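Local coordinates for protein cytochrome C-550 (Paracoccus versutus, PDB 2BH4) that probably shuttles single electrons between redox partners through a covalently bound heme c, here as a variant with an engineered axial heme ligand, at residues A[2-15]-A[104-117]. The protein carries 1 engineered substitution. Residues are numbered along the deposited sequence; the frame is centred on the assembly and turned at random. Where two conformers were deposited one is given.
Sequences EGDAAKGEKEFNKC and LGKNQADVVAFLAQ. With HEC (heme c), chain B.
Gly8 meets Val111 and Phe114 where the N- and C-terminal helices of the class I cytochrome c fold cross, near-perpendicular at 99° and with axes only 6.6 Å apart. Gly8 suits the crossing because a side chain there would run into helix 108-117; its CA instead lies 3.3 Å from Asp110 O in a CA-H...O contact. Phe114, its ring swung out with CG anti to the backbone N (chi1 172°), lays one face under Glu9, whose CA stands 3.8 Å from the ring centroid in a CH-pi contact. Phe114 CE2 in turn sits over a face of the Phe12 ring, 3.9 Å from Phe12 CG, the planes inclined at 53°, while Val111 CG2 fills in at that ring's edge. Ala5 CB and Ala113 CB meet at 4.1 Å, small enough to let the backbones close in beside Phe114. At the solvent side Asp110 OD1 accepts a nearly straight bond from Asp4 N (2.8 Å) on its anti side, tilted out of the carboxylate plane, tying down the residue that N-caps helix 5-11. Beyond Phe12, Cys15 SG is bonded to heme CAB, linking the crossing to the cofactor. Val30 reaches both Phe12 and Phe114, and helix 73-81 packs on helix 108-117 through Val112, which meets Leu76 and Ile77.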
# COMPACT_ATOMS: atom_id res chain seq x y z
N GLU A 2 4.52 15.45 -9.12
CA GLU A 2 5.30 15.79 -7.90
C GLU A 2 4.38 15.71 -6.68
O GLU A 2 3.68 16.67 -6.34
CB GLU A 2 5.91 17.18 -8.04
CG GLU A 2 6.98 17.52 -6.98
CD GLU A 2 8.34 16.90 -7.31
OE1 GLU A 2 8.44 16.12 -8.28
OE2 GLU A 2 9.32 17.22 -6.58
N GLY A 3 4.36 14.55 -6.03
CA GLY A 3 3.49 14.35 -4.88
C GLY A 3 3.81 15.26 -3.72
O GLY A 3 4.98 15.54 -3.45
N ASP A 4 2.77 15.72 -3.04
CA ASP A 4 2.88 16.62 -1.89
C ASP A 4 2.49 15.84 -0.62
O ASP A 4 1.32 15.54 -0.40
CB ASP A 4 1.92 17.78 -2.15
CG ASP A 4 1.90 18.83 -1.06
OD1 ASP A 4 2.19 18.51 0.13
OD2 ASP A 4 1.51 19.98 -1.42
N ALA A 5 3.48 15.53 0.20
CA ALA A 5 3.23 14.69 1.38
C ALA A 5 2.30 15.34 2.39
O ALA A 5 1.61 14.66 3.12
CB ALA A 5 4.54 14.30 2.04
N ALA A 6 2.25 16.67 2.42
CA ALA A 6 1.36 17.35 3.33
C ALA A 6 -0.10 17.14 2.96
O ALA A 6 -0.94 16.88 3.81
CB ALA A 6 1.69 18.83 3.38
N LYS A 7 -0.39 17.25 1.67
CA LYS A 7 -1.72 16.92 1.18
C LYS A 7 -2.00 15.43 1.37
O LYS A 7 -3.11 15.04 1.70
CB LYS A 7 -1.86 17.28 -0.29
CG LYS A 7 -1.89 18.78 -0.57
CD LYS A 7 -2.17 19.05 -2.06
CE LYS A 7 -2.08 20.53 -2.42
NZ LYS A 7 -1.97 20.73 -3.90
N GLY A 8 -1.00 14.60 1.13
CA GLY A 8 -1.17 13.15 1.28
C GLY A 8 -1.57 12.75 2.68
O GLY A 8 -2.35 11.82 2.84
N GLU A 9 -0.99 13.41 3.69
CA GLU A 9 -1.34 13.10 5.08
C GLU A 9 -2.85 13.27 5.32
O GLU A 9 -3.49 12.44 5.96
CB GLU A 9 -0.52 13.96 6.04
CG GLU A 9 -0.74 13.67 7.50
CD GLU A 9 0.33 14.31 8.39
OE1 GLU A 9 0.92 15.35 8.01
OE2 GLU A 9 0.60 13.74 9.47
N LYS A 10 -3.42 14.33 4.77
CA LYS A 10 -4.86 14.55 4.90
C LYS A 10 -5.66 13.49 4.14
O LYS A 10 -6.61 12.95 4.69
CB LYS A 10 -5.25 15.95 4.41
CG LYS A 10 -4.49 17.06 5.06
CD LYS A 10 -5.08 18.37 4.60
CE LYS A 10 -4.08 19.44 4.41
NZ LYS A 10 -4.71 20.51 3.58
N GLU A 11 -5.26 13.16 2.92
CA GLU A 11 -5.96 12.17 2.12
C GLU A 11 -5.91 10.79 2.74
O GLU A 11 -6.81 9.99 2.54
CB GLU A 11 -5.42 12.13 0.69
CG GLU A 11 -5.94 13.27 -0.14
CD GLU A 11 -7.44 13.19 -0.32
OE1 GLU A 11 -7.92 12.20 -0.90
OE2 GLU A 11 -8.15 14.11 0.16
N PHE A 12 -4.88 10.53 3.56
CA PHE A 12 -4.73 9.27 4.25
C PHE A 12 -5.86 9.05 5.24
O PHE A 12 -6.04 7.92 5.71
CB PHE A 12 -3.35 9.17 4.92
CG PHE A 12 -2.99 7.78 5.35
CD1 PHE A 12 -2.45 6.88 4.45
CD2 PHE A 12 -3.24 7.36 6.65
CE1 PHE A 12 -2.15 5.59 4.84
CE2 PHE A 12 -2.97 6.06 7.04
CZ PHE A 12 -2.43 5.18 6.15
N ASN A 13 -6.64 10.08 5.58
CA ASN A 13 -7.83 9.85 6.39
C ASN A 13 -8.81 8.85 5.72
O ASN A 13 -9.58 8.20 6.41
CB ASN A 13 -8.53 11.16 6.76
CG ASN A 13 -7.70 12.02 7.72
OD1 ASN A 13 -6.86 11.53 8.49
ND2 ASN A 13 -7.92 13.33 7.65
N LYS A 14 -8.74 8.71 4.41
CA LYS A 14 -9.54 7.69 3.67
C LYS A 14 -8.97 6.28 3.75
O LYS A 14 -9.61 5.33 3.25
CB LYS A 14 -9.62 8.07 2.20
CG LYS A 14 -10.42 9.32 1.95
CD LYS A 14 -10.30 9.80 0.54
CE LYS A 14 -10.98 11.15 0.38
NZ LYS A 14 -10.24 12.22 1.08
N CYS A 15 -7.76 6.16 4.30
CA CYS A 15 -7.07 4.88 4.45
C CYS A 15 -7.02 4.37 5.88
O CYS A 15 -6.92 3.16 6.11
CB CYS A 15 -5.61 5.02 3.99
SG CYS A 15 -5.36 5.91 2.44
N LEU A 104 -8.90 5.32 -4.77
CA LEU A 104 -8.70 6.73 -4.44
C LEU A 104 -8.69 7.49 -5.76
O LEU A 104 -7.87 7.23 -6.63
CB LEU A 104 -7.40 6.93 -3.68
CG LEU A 104 -7.11 8.36 -3.23
CD1 LEU A 104 -8.11 8.83 -2.20
CD2 LEU A 104 -5.69 8.45 -2.70
N GLY A 105 -9.59 8.46 -5.85
CA GLY A 105 -9.89 9.12 -7.11
C GLY A 105 -9.08 10.34 -7.43
O GLY A 105 -9.04 10.77 -8.59
N LYS A 106 -8.41 10.89 -6.43
CA LYS A 106 -7.55 12.04 -6.64
C LYS A 106 -6.46 12.06 -5.60
O LYS A 106 -6.51 11.33 -4.62
CB LYS A 106 -8.37 13.33 -6.61
CG LYS A 106 -9.13 13.57 -5.32
CD LYS A 106 -9.95 14.86 -5.40
CE LYS A 106 -10.72 15.10 -4.11
NZ LYS A 106 -11.55 16.34 -4.17
N ASN A 107 -5.43 12.87 -5.86
CA ASN A 107 -4.36 13.09 -4.92
C ASN A 107 -3.60 11.80 -4.63
O ASN A 107 -3.04 11.62 -3.55
CB ASN A 107 -4.90 13.70 -3.63
CG ASN A 107 -5.66 14.99 -3.87
OD1 ASN A 107 -6.76 15.18 -3.35
ND2 ASN A 107 -5.11 15.84 -4.72
N GLN A 108 -3.53 10.92 -5.62
CA GLN A 108 -2.87 9.63 -5.40
C GLN A 108 -1.36 9.77 -5.22
O GLN A 108 -0.77 9.16 -4.32
CB GLN A 108 -3.21 8.63 -6.52
CG GLN A 108 -4.69 8.41 -6.74
CD GLN A 108 -5.30 9.33 -7.80
OE1 GLN A 108 -4.76 10.42 -8.11
NE2 GLN A 108 -6.45 8.94 -8.32
N ALA A 109 -0.72 10.58 -6.06
CA ALA A 109 0.70 10.82 -5.88
C ALA A 109 0.98 11.47 -4.53
O ALA A 109 2.04 11.28 -3.94
CB ALA A 109 1.27 11.69 -7.00
N ASP A 110 0.05 12.30 -4.07
CA ASP A 110 0.20 12.95 -2.76
C ASP A 110 0.23 11.91 -1.62
O ASP A 110 1.10 11.94 -0.75
CB ASP A 110 -0.91 13.99 -2.52
CG ASP A 110 -0.87 15.16 -3.52
OD1 ASP A 110 0.20 15.48 -4.12
OD2 ASP A 110 -1.94 15.78 -3.69
N VAL A 111 -0.73 10.99 -1.62
CA VAL A 111 -0.75 9.98 -0.57
C VAL A 111 0.52 9.13 -0.65
O VAL A 111 1.11 8.78 0.36
CB VAL A 111 -2.08 9.14 -0.58
CG1 VAL A 111 -2.10 8.10 -1.69
CG2 VAL A 111 -2.33 8.45 0.76
N VAL A 112 0.97 8.81 -1.86
CA VAL A 112 2.19 8.02 -2.01
C VAL A 112 3.42 8.80 -1.49
O VAL A 112 4.34 8.22 -0.91
CB VAL A 112 2.34 7.47 -3.43
CG1 VAL A 112 3.71 6.81 -3.63
CG2 VAL A 112 1.20 6.47 -3.73
N ALA A 113 3.46 10.11 -1.71
CA ALA A 113 4.52 10.95 -1.14
C ALA A 113 4.53 10.91 0.39
O ALA A 113 5.59 10.92 1.03
CB ALA A 113 4.37 12.39 -1.62
N PHE A 114 3.33 10.87 0.97
CA PHE A 114 3.21 10.75 2.43
C PHE A 114 3.76 9.38 2.85
O PHE A 114 4.51 9.27 3.83
CB PHE A 114 1.75 10.95 2.86
CG PHE A 114 1.51 10.67 4.30
CD1 PHE A 114 2.02 11.50 5.29
CD2 PHE A 114 0.73 9.58 4.69
CE1 PHE A 114 1.80 11.23 6.63
CE2 PHE A 114 0.50 9.31 6.04
CZ PHE A 114 1.04 10.13 7.00
N LEU A 115 3.40 8.32 2.13
CA LEU A 115 3.93 6.99 2.46
C LEU A 115 5.45 6.95 2.32
O LEU A 115 6.14 6.32 3.13
CB LEU A 115 3.30 5.94 1.57
CG LEU A 115 1.79 5.72 1.75
CD1 LEU A 115 1.31 4.75 0.69
CD2 LEU A 115 1.45 5.28 3.13
N ALA A 116 5.98 7.63 1.31
CA ALA A 116 7.43 7.68 1.10
C ALA A 116 8.14 8.44 2.23
O ALA A 116 9.22 8.08 2.66
CB ALA A 116 7.75 8.29 -0.24
N GLN A 117 7.51 9.51 2.70
CA GLN A 117 8.05 10.27 3.84
C GLN A 117 8.23 9.36 5.05
O GLN A 117 9.20 9.48 5.79
CB GLN A 117 7.09 11.41 4.16
CG GLN A 117 7.43 12.28 5.31
CD GLN A 117 6.43 13.41 5.43
OE1 GLN A 117 6.77 14.59 5.27
NE2 GLN A 117 5.18 13.06 5.62
FE HEC B . -5.24 -0.80 1.66
CHA HEC B . -3.37 -3.58 1.13
CHB HEC B . -2.64 1.15 0.61
CHC HEC B . -7.24 1.98 1.81
CHD HEC B . -7.64 -2.61 3.27
NA HEC B . -3.38 -1.16 1.00
C1A HEC B . -2.77 -2.38 0.83
C2A HEC B . -1.44 -2.23 0.30
C3A HEC B . -1.25 -0.91 0.15
C4A HEC B . -2.45 -0.22 0.58
CMA HEC B . 0.01 -0.23 -0.39
CAA HEC B . -0.46 -3.37 0.04
CBA HEC B . 0.33 -3.59 1.33
CGA HEC B . 1.33 -4.72 1.32
O1A HEC B . 1.87 -5.03 2.44
O2A HEC B . 1.62 -5.31 0.25
NB HEC B . -4.99 1.19 1.29
C1B HEC B . -3.80 1.80 0.94
C2B HEC B . -4.03 3.22 0.87
C3B HEC B . -5.31 3.44 1.15
C4B HEC B . -5.95 2.18 1.45
CMB HEC B . -2.94 4.26 0.54
CAB HEC B . -6.04 4.80 1.15
CBB HEC B . -6.04 5.44 -0.06
NC HEC B . -7.06 -0.38 2.39
C1C HEC B . -7.75 0.79 2.33
C2C HEC B . -9.04 0.65 2.96
C3C HEC B . -9.18 -0.62 3.38
C4C HEC B . -7.92 -1.27 3.04
CMC HEC B . -10.06 1.80 3.09
CAC HEC B . -10.36 -1.30 4.11
CBC HEC B . -11.65 -1.19 3.67
ND HEC B . -5.47 -2.74 2.11
C1D HEC B . -6.57 -3.29 2.76
C2D HEC B . -6.46 -4.73 2.76
C3D HEC B . -5.16 -5.03 2.10
C4D HEC B . -4.59 -3.73 1.70
CMD HEC B . -7.42 -5.78 3.33
CAD HEC B . -4.65 -6.45 1.82
CBD HEC B . -5.05 -6.68 0.35
CGD HEC B . -5.05 -8.15 -0.07
O1D HEC B . -4.56 -8.99 0.72
O2D HEC B . -5.52 -8.47 -1.19
O HOH W 1 3.07 15.04 5.91